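Local coordinates for isochorismatase family protein (Enterococcus faecalis, PDB 2A67) that is of unknown function but probably acts as a hydrolase, as other members of the isochorismatase family do, at residues D[21-26]-D[137-142]; D[28-33]-D[65-70]; D[131-136]-D[162-167]. All coordinates share one frame; numbering follows the deposited sequence. Where two conformers were deposited one is given.

Contact 1: residues D[21-26]-D[137-142]; sequences QQLYRL and STLDNG
The ring of Y24, whose backbone is hydrogen-bonded to S137 and T138, carries CG of R25 over the centre of one face, 3.7 Å above its plane; in turn the Y24 hydroxyl sits over the R25 guanidinium face. Y24 also packs on A146 and I150 of helix 146-157. The setting is the three-layer α/β/α sandwich of the isochorismatase fold, built on a parallel sheet, where two loops following strands 5-10 and 128-137 meet. Two hydrogen bonds and a leucine contact join them. Y24 N donates to T138 O at 3.0 Å, nearly straight at 165°. Serine suits 137 because its hydroxyl is small enough to reach the neighbouring backbone: with OG anti to the backbone N (chi1 173°), it is directed at the loop 21-26. Beside these bonds, L23 CD2 meets L139 CD2 at 3.9 Å, and that same L139 methyl lies 3.6 Å from Q22 O. The branched leucines thus flank the backbone bond, while L23 also reaches V109 of strand 103-109. T138 turns its CB away and gives OG1 to E112. The shortest bond runs from S137 OG to Y24 O, 2.6 Å, with the donor tilted 23° from the carbonyl plane.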
ATOM      1  N   GLN D  21      11.928 -15.809  15.884  1.00 49.19           N
ATOM      2  CA  GLN D  21      11.333 -15.392  14.606  1.00 47.91           C
ATOM      3  C   GLN D  21      12.401 -15.153  13.527  1.00 45.29           C
ATOM      4  O   GLN D  21      13.011 -14.088  13.494  1.00 45.42           O
ATOM      5  CB  GLN D  21      10.476 -14.126  14.790  1.00 48.46           C
ATOM      6  CG  GLN D  21       9.088 -14.367  15.444  1.00 51.53           C
ATOM      7  CD  GLN D  21       8.007 -14.813  14.437  1.00 55.02           C
ATOM      8  OE1 GLN D  21       8.053 -15.926  13.876  1.00 55.77           O
ATOM      9  NE2 GLN D  21       7.027 -13.937  14.207  1.00 55.96           N
ATOM     10  N   GLN D  22      12.652 -16.166  12.696  1.00 42.73           N
ATOM     11  CA  GLN D  22      13.581 -16.058  11.566  0.50 41.72           C
ATOM     12  C   GLN D  22      12.851 -15.634  10.289  1.00 40.54           C
ATOM     13  O   GLN D  22      11.792 -16.187   9.957  1.00 40.21           O
ATOM     14  CB  GLN D  22      14.319 -17.381  11.317  0.50 41.52           C
ATOM     15  CG  GLN D  22      15.430 -17.674  12.306  0.50 42.58           C
ATOM     16  CD  GLN D  22      16.652 -18.299  11.651  0.50 43.69           C
ATOM     17  OE1 GLN D  22      16.563 -19.356  11.018  0.50 44.41           O
ATOM     18  NE2 GLN D  22      17.809 -17.642  11.805  0.50 42.23           N
ATOM     19  N   LEU D  23      13.410 -14.656   9.593  1.00 39.04           N
ATOM     20  CA  LEU D  23      12.902 -14.232   8.274  1.00 37.13           C
ATOM     21  C   LEU D  23      13.013 -15.368   7.244  1.00 36.53           C
ATOM     22  O   LEU D  23      14.015 -16.063   7.198  1.00 37.42           O
ATOM     23  CB  LEU D  23      13.688 -13.012   7.798  1.00 36.60           C
ATOM     24  CG  LEU D  23      13.311 -11.670   8.432  1.00 35.34           C
ATOM     25  CD1 LEU D  23      14.414 -10.659   8.162  1.00 32.05           C
ATOM     26  CD2 LEU D  23      11.966 -11.150   7.907  1.00 34.22           C
ATOM     27  N   TYR D  24      11.969 -15.553   6.443  1.00 35.77           N
ATOM     28  CA  TYR D  24      11.858 -16.641   5.483  1.00 35.82           C
ATOM     29  C   TYR D  24      12.907 -16.548   4.354  1.00 35.34           C
ATOM     30  O   TYR D  24      12.975 -15.535   3.605  1.00 33.97           O
ATOM     31  CB  TYR D  24      10.453 -16.641   4.897  1.00 35.98           C
ATOM     32  CG  TYR D  24      10.177 -17.765   3.932  1.00 37.08           C
ATOM     33  CD1 TYR D  24      10.097 -19.107   4.369  1.00 38.12           C
ATOM     34  CD2 TYR D  24       9.988 -17.500   2.565  1.00 38.13           C
ATOM     35  CE1 TYR D  24       9.845 -20.155   3.445  1.00 39.62           C
ATOM     36  CE2 TYR D  24       9.717 -18.524   1.656  1.00 38.00           C
ATOM     37  CZ  TYR D  24       9.652 -19.835   2.097  1.00 38.50           C
ATOM     38  OH  TYR D  24       9.391 -20.819   1.185  1.00 39.56           O
ATOM     39  N   ARG D  25      13.727 -17.598   4.281  1.00 34.69           N
ATOM     40  CA  ARG D  25      14.801 -17.746   3.321  1.00 34.44           C
ATOM     41  C   ARG D  25      15.695 -16.521   3.188  1.00 34.62           C
ATOM     42  O   ARG D  25      16.053 -16.147   2.073  1.00 34.33           O
ATOM     43  CB  ARG D  25      14.236 -18.177   1.950  1.00 35.29           C
ATOM     44  CG  ARG D  25      13.425 -19.443   2.078  1.00 38.15           C
ATOM     45  CD  ARG D  25      13.002 -20.073   0.772  1.00 42.58           C
ATOM     46  NE  ARG D  25      12.551 -21.441   1.055  1.00 46.56           N
ATOM     47  CZ  ARG D  25      11.885 -22.215   0.199  1.00 48.94           C
ATOM     48  NH1 ARG D  25      11.583 -21.770  -1.017  1.00 49.86           N
ATOM     49  NH2 ARG D  25      11.505 -23.431   0.563  1.00 48.94           N
ATOM     50  N   LEU D  26      16.078 -15.921   4.313  1.00 34.01           N
ATOM     51  CA  LEU D  26      16.917 -14.715   4.329  1.00 34.07           C
ATOM     52  C   LEU D  26      18.302 -14.868   3.709  1.00 34.47           C
ATOM     53  O   LEU D  26      18.769 -13.943   3.001  1.00 35.65           O
ATOM     54  CB  LEU D  26      17.046 -14.140   5.748  1.00 34.35           C
ATOM     55  CG  LEU D  26      17.705 -12.749   5.861  1.00 34.81           C
ATOM     56  CD1 LEU D  26      16.886 -11.655   5.149  1.00 34.66           C
ATOM     57  CD2 LEU D  26      18.020 -12.379   7.300  1.00 35.08           C
ATOM     58  N   SER D 137      11.288 -10.665   2.157  1.00 29.08           N
ATOM     59  CA  SER D 137      11.018 -11.764   3.074  1.00 29.35           C
ATOM     60  C   SER D 137      10.178 -11.196   4.211  1.00 28.99           C
ATOM     61  O   SER D 137      10.049  -9.971   4.347  1.00 28.27           O
ATOM     62  CB  SER D 137      12.327 -12.370   3.581  1.00 28.25           C
ATOM     63  OG  SER D 137      12.099 -13.342   4.593  1.00 33.63           O
ATOM     64  N   THR D 138       9.603 -12.112   4.985  1.00 29.80           N
ATOM     65  CA  THR D 138       8.716 -11.807   6.114  1.00 29.12           C
ATOM     66  C   THR D 138       8.648 -13.052   7.022  1.00 30.99           C
ATOM     67  O   THR D 138       9.422 -14.001   6.840  1.00 30.17           O
ATOM     68  CB  THR D 138       7.318 -11.304   5.645  1.00 28.24           C
ATOM     69  OG1 THR D 138       6.666 -10.644   6.723  1.00 29.75           O
ATOM     70  CG2 THR D 138       6.406 -12.387   5.008  1.00 25.08           C
ATOM     71  N   LEU D 139       7.739 -13.017   8.003  1.00 33.50           N
ATOM     72  CA  LEU D 139       7.611 -14.014   9.085  1.00 34.85           C
ATOM     73  C   LEU D 139       6.254 -14.687   8.989  1.00 35.97           C
ATOM     74  O   LEU D 139       5.296 -14.069   8.495  1.00 35.40           O
ATOM     75  CB  LEU D 139       7.717 -13.300  10.440  1.00 34.37           C
ATOM     76  CG  LEU D 139       8.910 -12.355  10.663  1.00 34.50           C
ATOM     77  CD1 LEU D 139       8.693 -11.459  11.858  1.00 38.12           C
ATOM     78  CD2 LEU D 139      10.222 -13.109  10.833  1.00 35.66           C
ATOM     79  N   ASP D 140       6.149 -15.942   9.452  1.00 36.58           N
ATOM     80  CA  ASP D 140       4.844 -16.573   9.593  1.00 38.83           C
ATOM     81  C   ASP D 140       4.157 -15.637  10.559  1.00 39.07           C
ATOM     82  O   ASP D 140       4.794 -15.162  11.493  1.00 40.30           O
ATOM     83  CB  ASP D 140       4.919 -17.986  10.234  1.00 39.95           C
ATOM     84  CG  ASP D 140       5.641 -19.040   9.346  1.00 43.49           C
ATOM     85  OD1 ASP D 140       5.894 -18.822   8.126  1.00 48.32           O
ATOM     86  OD2 ASP D 140       5.969 -20.122   9.888  1.00 48.75           O
ATOM     87  N   ASN D 141       2.884 -15.337  10.339  1.00 39.31           N
ATOM     88  CA  ASN D 141       2.197 -14.387  11.213  1.00 39.40           C
ATOM     89  C   ASN D 141       1.125 -15.025  12.096  1.00 40.35           C
ATOM     90  O   ASN D 141       0.309 -14.305  12.677  1.00 41.20           O
ATOM     91  CB  ASN D 141       1.628 -13.186  10.428  1.00 38.62           C
ATOM     92  CG  ASN D 141       0.451 -13.547   9.564  1.00 38.70           C
ATOM     93  OD1 ASN D 141      -0.008 -12.744   8.728  1.00 42.14           O
ATOM     94  ND2 ASN D 141      -0.048 -14.744   9.730  1.00 32.87           N
ATOM     95  N   GLY D 142       1.100 -16.357  12.188  1.00 40.06           N
ATOM     96  CA  GLY D 142       0.078 -17.032  13.004  1.00 40.03           C
ATOM     97  C   GLY D 142      -1.224 -17.268  12.247  1.00 39.77           C
ATOM     98  O   GLY D 142      -2.074 -18.027  12.688  1.00 39.74           O
TER

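Contact 2: residues D[28-33]-D[65-70]; sequences AVLDKV and QLFEKL
L30 and V33, about one turn apart on helix 26-42, press on F67 and L70, and there the contact is tightest. V33 CG1 meets L70 CD2 at 3.5 Å; a chi1 of 164° turns this branch to the L70 methyl. The same L70 methyl lies 4.0 Å from CD2 of L30. L30 therefore works with both tips: CD2 touches L70 and also comes within 4.0 Å of F67 CD2, approaching the ring obliquely, while CD1 lies near F67 CG and CB. The side chains of L30 and F67, and likewise those of L30 and L70, cross at about a right angle, and the leucine fork touches both partners. Leucine and valine suit this side because the helix face is buried, and F12 lies against L30, V33 and L70 as well.

The outer side is looser and charged. K69 reaches across the surface from the loop, its CD passing 4.0 Å from L30 CB, so that its aliphatic part passes along L30 before the ammonium arrives at D31. The salt bridge joins NZ to D31 OD1 at 2.9 Å, but as a hydrogen bond it is weak; OD2 is farther from NZ, at 3.5 Å. D31 points its CB away from the loop and only its carboxylate swings back. Both residues are exposed, and solvent would probably weaken the bridge.

F67 to L70 forms a type I β turn, closed by L70 N bonding to F67 O at 3.2 Å. This turn, with E68 and K69 exposed and L70 buried, belongs to the long connection between strands 47-52 and 77-81 and packs here against a helix flanking the parallel sheet of a three-layer α/β/α sandwich.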
ATOM      1  N   ALA D  28      19.363 -16.547   1.131  1.00 31.55           N
ATOM      2  CA  ALA D  28      19.294 -16.412  -0.339  1.00 31.32           C
ATOM      3  C   ALA D  28      18.840 -15.032  -0.761  1.00 31.37           C
ATOM      4  O   ALA D  28      19.201 -14.585  -1.830  1.00 30.26           O
ATOM      5  CB  ALA D  28      18.400 -17.490  -0.970  1.00 31.36           C
ATOM      6  N   VAL D  29      18.031 -14.346   0.074  1.00 30.66           N
ATOM      7  CA  VAL D  29      17.583 -12.997  -0.263  1.00 30.46           C
ATOM      8  C   VAL D  29      18.805 -12.057  -0.251  1.00 31.24           C
ATOM      9  O   VAL D  29      19.048 -11.316  -1.189  1.00 31.48           O
ATOM     10  CB  VAL D  29      16.462 -12.502   0.720  1.00 30.27           C
ATOM     11  CG1 VAL D  29      16.273 -10.987   0.626  1.00 31.74           C
ATOM     12  CG2 VAL D  29      15.172 -13.216   0.430  1.00 25.99           C
ATOM     13  N   LEU D  30      19.587 -12.101   0.824  1.00 32.86           N
ATOM     14  CA  LEU D  30      20.789 -11.269   0.937  1.00 32.78           C
ATOM     15  C   LEU D  30      21.848 -11.563  -0.151  1.00 32.91           C
ATOM     16  O   LEU D  30      22.532 -10.659  -0.610  1.00 32.20           O
ATOM     17  CB  LEU D  30      21.372 -11.381   2.349  1.00 32.86           C
ATOM     18  CG  LEU D  30      20.446 -11.045   3.539  1.00 33.10           C
ATOM     19  CD1 LEU D  30      21.159 -11.408   4.906  1.00 31.12           C
ATOM     20  CD2 LEU D  30      19.905  -9.600   3.570  1.00 31.69           C
ATOM     21  N   ASP D  31      21.971 -12.824  -0.557  1.00 33.58           N
ATOM     22  CA  ASP D  31      22.867 -13.187  -1.642  1.00 34.42           C
ATOM     23  C   ASP D  31      22.397 -12.542  -2.953  1.00 33.77           C
ATOM     24  O   ASP D  31      23.211 -11.980  -3.689  1.00 33.80           O
ATOM     25  CB  ASP D  31      22.905 -14.703  -1.819  1.00 35.51           C
ATOM     26  CG  ASP D  31      23.679 -15.389  -0.730  1.00 39.43           C
ATOM     27  OD1 ASP D  31      24.617 -14.740  -0.179  1.00 43.42           O
ATOM     28  OD2 ASP D  31      23.369 -16.586  -0.453  1.00 42.71           O
ATOM     29  N   LYS D  32      21.089 -12.603  -3.207  1.00 32.08           N
ATOM     30  CA  LYS D  32      20.506 -12.006  -4.420  1.00 33.10           C
ATOM     31  C   LYS D  32      20.644 -10.463  -4.363  1.00 31.91           C
ATOM     32  O   LYS D  32      21.009  -9.817  -5.327  1.00 32.75           O
ATOM     33  CB  LYS D  32      19.052 -12.504  -4.578  1.00 31.95           C
ATOM     34  CG  LYS D  32      18.393 -12.149  -5.876  1.00 37.48           C
ATOM     35  CD  LYS D  32      18.433 -13.312  -6.907  1.00 43.76           C
ATOM     36  CE  LYS D  32      17.056 -14.087  -6.963  1.00 46.77           C
ATOM     37  NZ  LYS D  32      16.126 -13.738  -8.147  1.00 36.59           N
ATOM     38  N   VAL D  33      20.403  -9.877  -3.200  1.00 32.03           N
ATOM     39  CA  VAL D  33      20.594  -8.423  -3.014  1.00 31.49           C
ATOM     40  C   VAL D  33      22.052  -7.990  -3.207  1.00 31.48           C
ATOM     41  O   VAL D  33      22.319  -6.995  -3.891  1.00 31.22           O
ATOM     42  CB  VAL D  33      20.065  -7.957  -1.627  1.00 31.24           C
ATOM     43  CG1 VAL D  33      20.625  -6.548  -1.260  1.00 30.05           C
ATOM     44  CG2 VAL D  33      18.522  -7.986  -1.643  1.00 30.36           C
ATOM     45  N   GLN D  65      21.617  -1.950  13.173  1.00 29.18           N
ATOM     46  CA  GLN D  65      22.588  -1.971  12.080  1.00 29.26           C
ATOM     47  C   GLN D  65      22.119  -2.976  11.035  1.00 29.92           C
ATOM     48  O   GLN D  65      21.343  -3.892  11.357  1.00 28.66           O
ATOM     49  CB  GLN D  65      23.992  -2.346  12.568  1.00 29.13           C
ATOM     50  CG  GLN D  65      24.680  -1.409  13.615  1.00 27.08           C
ATOM     51  CD  GLN D  65      26.060  -1.920  13.931  1.00 28.90           C
ATOM     52  OE1 GLN D  65      26.179  -2.873  14.694  1.00 31.26           O
ATOM     53  NE2 GLN D  65      27.125  -1.313  13.338  1.00 23.52           N
ATOM     54  N   LEU D  66      22.635  -2.800   9.802  1.00 30.70           N
ATOM     55  CA  LEU D  66      22.394  -3.663   8.655  1.00 32.27           C
ATOM     56  C   LEU D  66      23.075  -4.996   8.855  1.00 33.39           C
ATOM     57  O   LEU D  66      24.144  -5.087   9.478  1.00 32.89           O
ATOM     58  CB  LEU D  66      22.918  -3.002   7.347  1.00 31.44           C
ATOM     59  CG  LEU D  66      22.376  -1.619   6.947  1.00 30.20           C
ATOM     60  CD1 LEU D  66      23.113  -0.967   5.778  1.00 34.91           C
ATOM     61  CD2 LEU D  66      20.899  -1.662   6.681  1.00 26.94           C
ATOM     62  N   PHE D  67      22.429  -6.050   8.375  1.00 34.80           N
ATOM     63  CA  PHE D  67      23.033  -7.371   8.409  1.00 36.81           C
ATOM     64  C   PHE D  67      24.443  -7.261   7.889  1.00 38.14           C
ATOM     65  O   PHE D  67      24.662  -6.645   6.839  1.00 38.85           O
ATOM     66  CB  PHE D  67      22.275  -8.305   7.472  1.00 36.50           C
ATOM     67  CG  PHE D  67      20.895  -8.615   7.941  1.00 36.76           C
ATOM     68  CD1 PHE D  67      20.696  -9.406   9.075  1.00 36.23           C
ATOM     69  CD2 PHE D  67      19.798  -8.128   7.260  1.00 36.31           C
ATOM     70  CE1 PHE D  67      19.415  -9.706   9.513  1.00 36.73           C
ATOM     71  CE2 PHE D  67      18.510  -8.430   7.690  1.00 37.72           C
ATOM     72  CZ  PHE D  67      18.323  -9.208   8.834  1.00 37.16           C
ATOM     73  N   GLU D  68      25.383  -7.888   8.587  1.00 38.42           N
ATOM     74  CA  GLU D  68      26.798  -7.847   8.217  1.00 40.21           C
ATOM     75  C   GLU D  68      27.095  -8.356   6.819  1.00 39.19           C
ATOM     76  O   GLU D  68      28.041  -7.897   6.197  1.00 38.49           O
ATOM     77  CB  GLU D  68      27.620  -8.703   9.179  1.00 41.30           C
ATOM     78  CG  GLU D  68      27.598  -8.186  10.578  1.00 46.44           C
ATOM     79  CD  GLU D  68      28.851  -7.430  10.915  1.00 52.04           C
ATOM     80  OE1 GLU D  68      29.235  -6.494  10.166  1.00 51.69           O
ATOM     81  OE2 GLU D  68      29.455  -7.794  11.942  1.00 54.24           O
ATOM     82  N   LYS D  69      26.322  -9.323   6.348  1.00 39.60           N
ATOM     83  CA  LYS D  69      26.578  -9.939   5.024  1.00 40.13           C
ATOM     84  C   LYS D  69      26.367  -8.991   3.831  1.00 39.52           C
ATOM     85  O   LYS D  69      26.872  -9.270   2.712  1.00 39.61           O
ATOM     86  CB  LYS D  69      25.710 -11.190   4.836  1.00 40.63           C
ATOM     87  CG  LYS D  69      26.254 -12.234   3.825  1.00 44.26           C
ATOM     88  CD  LYS D  69      25.018 -12.871   3.173  1.00 49.79           C
ATOM     89  CE  LYS D  69      25.171 -14.356   2.780  1.00 49.72           C
ATOM     90  NZ  LYS D  69      23.798 -14.956   2.574  1.00 46.04           N
ATOM     91  N   LEU D  70      25.614  -7.905   4.044  1.00 38.46           N
ATOM     92  CA  LEU D  70      25.360  -6.918   2.967  1.00 38.31           C
ATOM     93  C   LEU D  70      26.592  -6.080   2.640  1.00 38.32           C
ATOM     94  O   LEU D  70      27.256  -5.576   3.541  1.00 36.61           O
ATOM     95  CB  LEU D  70      24.181  -5.993   3.320  1.00 38.31           C
ATOM     96  CG  LEU D  70      22.760  -6.573   3.268  1.00 38.39           C
ATOM     97  CD1 LEU D  70      21.818  -5.606   3.893  1.00 41.77           C
ATOM     98  CD2 LEU D  70      22.311  -6.909   1.817  1.00 38.94           C
TER

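Contact 3: residues D[131-136]-D[162-167]; sequences MTPKTT and LTFLSL
Backbone bonds set the geometry between M131 and F164, which pair as a parallel β bridge. M131 uses both its backbone polar atoms, N and O, on the residues flanking F164: its N donates to T163 O at 3.1 Å, somewhat bent, and its O accepts from L165 N at 2.8 Å, nearly straight at 171°. M131 O thus accepts one N-H bond, with a weaker C-H contact beside it, from F164 CA at 3.3 Å. Within the break in strand 128-137, T135 OG1 donates to T132 O at 2.6 Å, in the carbonyl plane. T132 itself directs its hydroxyl to E105.

The second kind of interaction is Met-aromatic. M131, a selenomethionine, and F164 project from the same face of the sheet and run side by side. With CG anti to the backbone N (chi1 -177°) the chain extends along the phenyl group, placing SE 3.5 Å from F164 CE1. It approaches the ring obliquely, 54° off the normal, which suits a long, polarisable side chain that can lie along the ring. At the edge of that ring, in its plane, lies P133 N.

Apolar packing completes the join. P133 CG lies 3.9 Å from F164 CD1, the two side chains sliding past each other in opposite directions, and L162 CD2 is 3.9 Å from M131 CB. The L165 side chain lies against M131 O and T132.

Strands 128-137 and 163-164 belong to a β-α-β unit connected by helix 146-157, and the shorter strand borders the sheet within the chain. W157 of that helix lies against M131 and L162, E154 against F164; V115 and I119 of helix 111-125 also cover M131, while K32 and R36 of helix 26-42 pack on T132.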
HETATM    1  N   MSE D 131      11.499  -4.698  -9.476  1.00 27.97           N
HETATM    2  CA  MSE D 131      11.904  -5.612  -8.436  1.00 28.34           C
HETATM    3  C   MSE D 131      12.598  -6.861  -8.995  1.00 27.79           C
HETATM    4  O   MSE D 131      12.132  -7.453  -9.957  1.00 27.36           O
HETATM    5  CB  MSE D 131      10.678  -6.068  -7.669  1.00 26.35           C
HETATM    6  CG  MSE D 131      11.023  -6.969  -6.508  1.00 29.42           C
HETATM    7 SE   MSE D 131       9.479  -7.165  -5.276  1.00 33.20          SE
HETATM    8  CE  MSE D 131       9.879  -5.734  -3.995  1.00 27.38           C
ATOM      9  N   THR D 132      13.678  -7.286  -8.364  1.00 28.05           N
ATOM     10  CA  THR D 132      14.282  -8.583  -8.685  1.00 29.15           C
ATOM     11  C   THR D 132      13.467  -9.622  -7.917  1.00 29.57           C
ATOM     12  O   THR D 132      13.245  -9.474  -6.702  1.00 30.67           O
ATOM     13  CB  THR D 132      15.795  -8.590  -8.294  1.00 27.71           C
ATOM     14  OG1 THR D 132      16.493  -7.699  -9.164  1.00 28.08           O
ATOM     15  CG2 THR D 132      16.434  -9.981  -8.378  1.00 29.85           C
ATOM     16  N   PRO D 133      13.033 -10.681  -8.604  1.00 30.64           N
ATOM     17  CA  PRO D 133      12.353 -11.762  -7.910  1.00 31.51           C
ATOM     18  C   PRO D 133      13.134 -12.270  -6.689  1.00 32.61           C
ATOM     19  O   PRO D 133      14.362 -12.251  -6.698  1.00 33.23           O
ATOM     20  CB  PRO D 133      12.294 -12.858  -9.009  1.00 32.14           C
ATOM     21  CG  PRO D 133      12.146 -12.053 -10.262  1.00 30.21           C
ATOM     22  CD  PRO D 133      13.159 -10.961 -10.054  1.00 28.93           C
ATOM     23  N   LYS D 134      12.423 -12.742  -5.668  1.00 32.86           N
ATOM     24  CA  LYS D 134      13.022 -13.300  -4.446  1.00 33.10           C
ATOM     25  C   LYS D 134      13.929 -12.370  -3.661  1.00 32.95           C
ATOM     26  O   LYS D 134      15.012 -12.761  -3.192  1.00 32.77           O
ATOM     27  CB  LYS D 134      13.702 -14.638  -4.737  1.00 33.73           C
ATOM     28  CG  LYS D 134      12.747 -15.616  -5.412  1.00 36.39           C
ATOM     29  CD  LYS D 134      13.448 -16.925  -5.804  1.00 43.26           C
ATOM     30  CE  LYS D 134      12.461 -18.082  -5.648  1.00 47.64           C
ATOM     31  NZ  LYS D 134      13.202 -19.367  -5.311  1.00 52.25           N
ATOM     32  N   THR D 135      13.516 -11.103  -3.530  1.00 31.47           N
ATOM     33  CA  THR D 135      14.357 -10.181  -2.780  1.00 29.90           C
ATOM     34  C   THR D 135      13.521  -9.533  -1.642  1.00 29.66           C
ATOM     35  O   THR D 135      13.850  -8.477  -1.144  1.00 30.30           O
ATOM     36  CB  THR D 135      15.053  -9.110  -3.692  1.00 28.78           C
ATOM     37  OG1 THR D 135      14.039  -8.415  -4.425  1.00 27.68           O
ATOM     38  CG2 THR D 135      16.157  -9.752  -4.632  1.00 27.86           C
ATOM     39  N   THR D 136      12.404 -10.155  -1.284  1.00 30.08           N
ATOM     40  CA  THR D 136      11.689  -9.735  -0.046  1.00 30.12           C
ATOM     41  C   THR D 136      11.502 -10.934   0.869  1.00 29.78           C
ATOM     42  O   THR D 136      11.554 -12.086   0.430  1.00 29.47           O
ATOM     43  CB  THR D 136      10.302  -9.046  -0.284  1.00 29.03           C
ATOM     44  OG1 THR D 136       9.297 -10.039  -0.493  1.00 32.49           O
ATOM     45  CG2 THR D 136      10.321  -8.116  -1.462  1.00 30.32           C
ATOM     46  N   LEU D 162       4.706  -2.327 -10.200  1.00 24.39           N
ATOM     47  CA  LEU D 162       6.131  -2.507 -10.555  1.00 24.51           C
ATOM     48  C   LEU D 162       6.266  -3.601 -11.627  1.00 24.96           C
ATOM     49  O   LEU D 162       5.314  -4.302 -11.943  1.00 26.29           O
ATOM     50  CB  LEU D 162       7.014  -2.793  -9.303  1.00 24.15           C
ATOM     51  CG  LEU D 162       6.687  -4.012  -8.390  1.00 25.52           C
ATOM     52  CD1 LEU D 162       7.019  -5.345  -9.122  1.00 26.42           C
ATOM     53  CD2 LEU D 162       7.520  -3.912  -7.112  1.00 26.29           C
ATOM     54  N   THR D 163       7.449  -3.694 -12.216  1.00 25.66           N
ATOM     55  CA  THR D 163       7.760  -4.777 -13.122  1.00 24.15           C
ATOM     56  C   THR D 163       8.774  -5.655 -12.443  1.00 23.66           C
ATOM     57  O   THR D 163       9.804  -5.144 -12.006  1.00 23.44           O
ATOM     58  CB  THR D 163       8.442  -4.204 -14.424  1.00 26.05           C
ATOM     59  OG1 THR D 163       7.611  -3.197 -15.018  1.00 25.12           O
ATOM     60  CG2 THR D 163       8.703  -5.345 -15.470  1.00 24.80           C
ATOM     61  N   PHE D 164       8.557  -6.978 -12.457  1.00 23.90           N
ATOM     62  CA  PHE D 164       9.590  -7.903 -12.025  1.00 24.20           C
ATOM     63  C   PHE D 164      10.622  -8.048 -13.096  1.00 26.94           C
ATOM     64  O   PHE D 164      10.276  -8.213 -14.249  1.00 23.73           O
ATOM     65  CB  PHE D 164       9.011  -9.260 -11.663  1.00 24.64           C
ATOM     66  CG  PHE D 164       8.463  -9.272 -10.232  1.00 24.18           C
ATOM     67  CD1 PHE D 164       9.295  -9.566  -9.173  1.00 25.65           C
ATOM     68  CD2 PHE D 164       7.135  -8.935  -9.999  1.00 24.79           C
ATOM     69  CE1 PHE D 164       8.803  -9.498  -7.811  1.00 23.74           C
ATOM     70  CE2 PHE D 164       6.610  -8.906  -8.670  1.00 26.80           C
ATOM     71  CZ  PHE D 164       7.458  -9.212  -7.607  1.00 25.08           C
ATOM     72  N   LEU D 165      11.886  -7.954 -12.692  1.00 28.23           N
ATOM     73  CA  LEU D 165      12.991  -8.048 -13.601  1.00 29.37           C
ATOM     74  C   LEU D 165      13.277  -9.490 -14.012  1.00 30.70           C
ATOM     75  O   LEU D 165      12.988 -10.436 -13.267  1.00 28.50           O
ATOM     76  CB  LEU D 165      14.212  -7.416 -12.922  1.00 28.79           C
ATOM     77  CG  LEU D 165      14.044  -5.896 -12.715  1.00 29.07           C
ATOM     78  CD1 LEU D 165      15.268  -5.345 -12.002  1.00 28.61           C
ATOM     79  CD2 LEU D 165      13.799  -5.127 -14.016  1.00 27.71           C
ATOM     80  N   SER D 166      13.797  -9.632 -15.246  1.00 31.37           N
ATOM     81  CA  SER D 166      14.469 -10.867 -15.705  1.00 33.76           C
ATOM     82  C   SER D 166      15.930 -10.894 -15.212  1.00 33.17           C
ATOM     83  O   SER D 166      16.575  -9.825 -14.977  1.00 33.24           O
ATOM     84  CB  SER D 166      14.444 -10.957 -17.284  1.00 32.72           C
ATOM     85  OG  SER D 166      13.210 -10.467 -17.894  1.00 37.53           O
ATOM     86  N   LEU D 167      16.486 -12.102 -15.103  1.00 35.14           N
ATOM     87  CA  LEU D 167      17.917 -12.258 -14.722  1.00 36.48           C
ATOM     88  C   LEU D 167      18.815 -12.060 -15.956  1.00 36.71           C
ATOM     89  O   LEU D 167      18.434 -12.532 -17.061  1.00 37.22           O
ATOM     90  CB  LEU D 167      18.201 -13.624 -14.051  1.00 37.31           C
ATOM     91  OXT LEU D 167      19.887 -11.448 -15.850  1.00 35.12           O
TER

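Overall arrangement
Contacts 1 and 3 share strand 128-137 and its continuation, one at its end, the other along its length. Contact 3 is a sheet pairing with M131 and L162 buried beneath helices. Contact 1 joins loops through one backbone bond and one serine hydroxyl bond, with L23, S137 and T138 buried beside exposed Q22 and D140. Contact 2 has no backbone bond between its segments: L30, V33 and L70 are buried, whereas D31 and K69 pair at the surface. Helix 26-42 links the rest: L26 of contact 1 packs on F67 of contact 2, and K32 of contact 2 probably bonds to P133 O of contact 3.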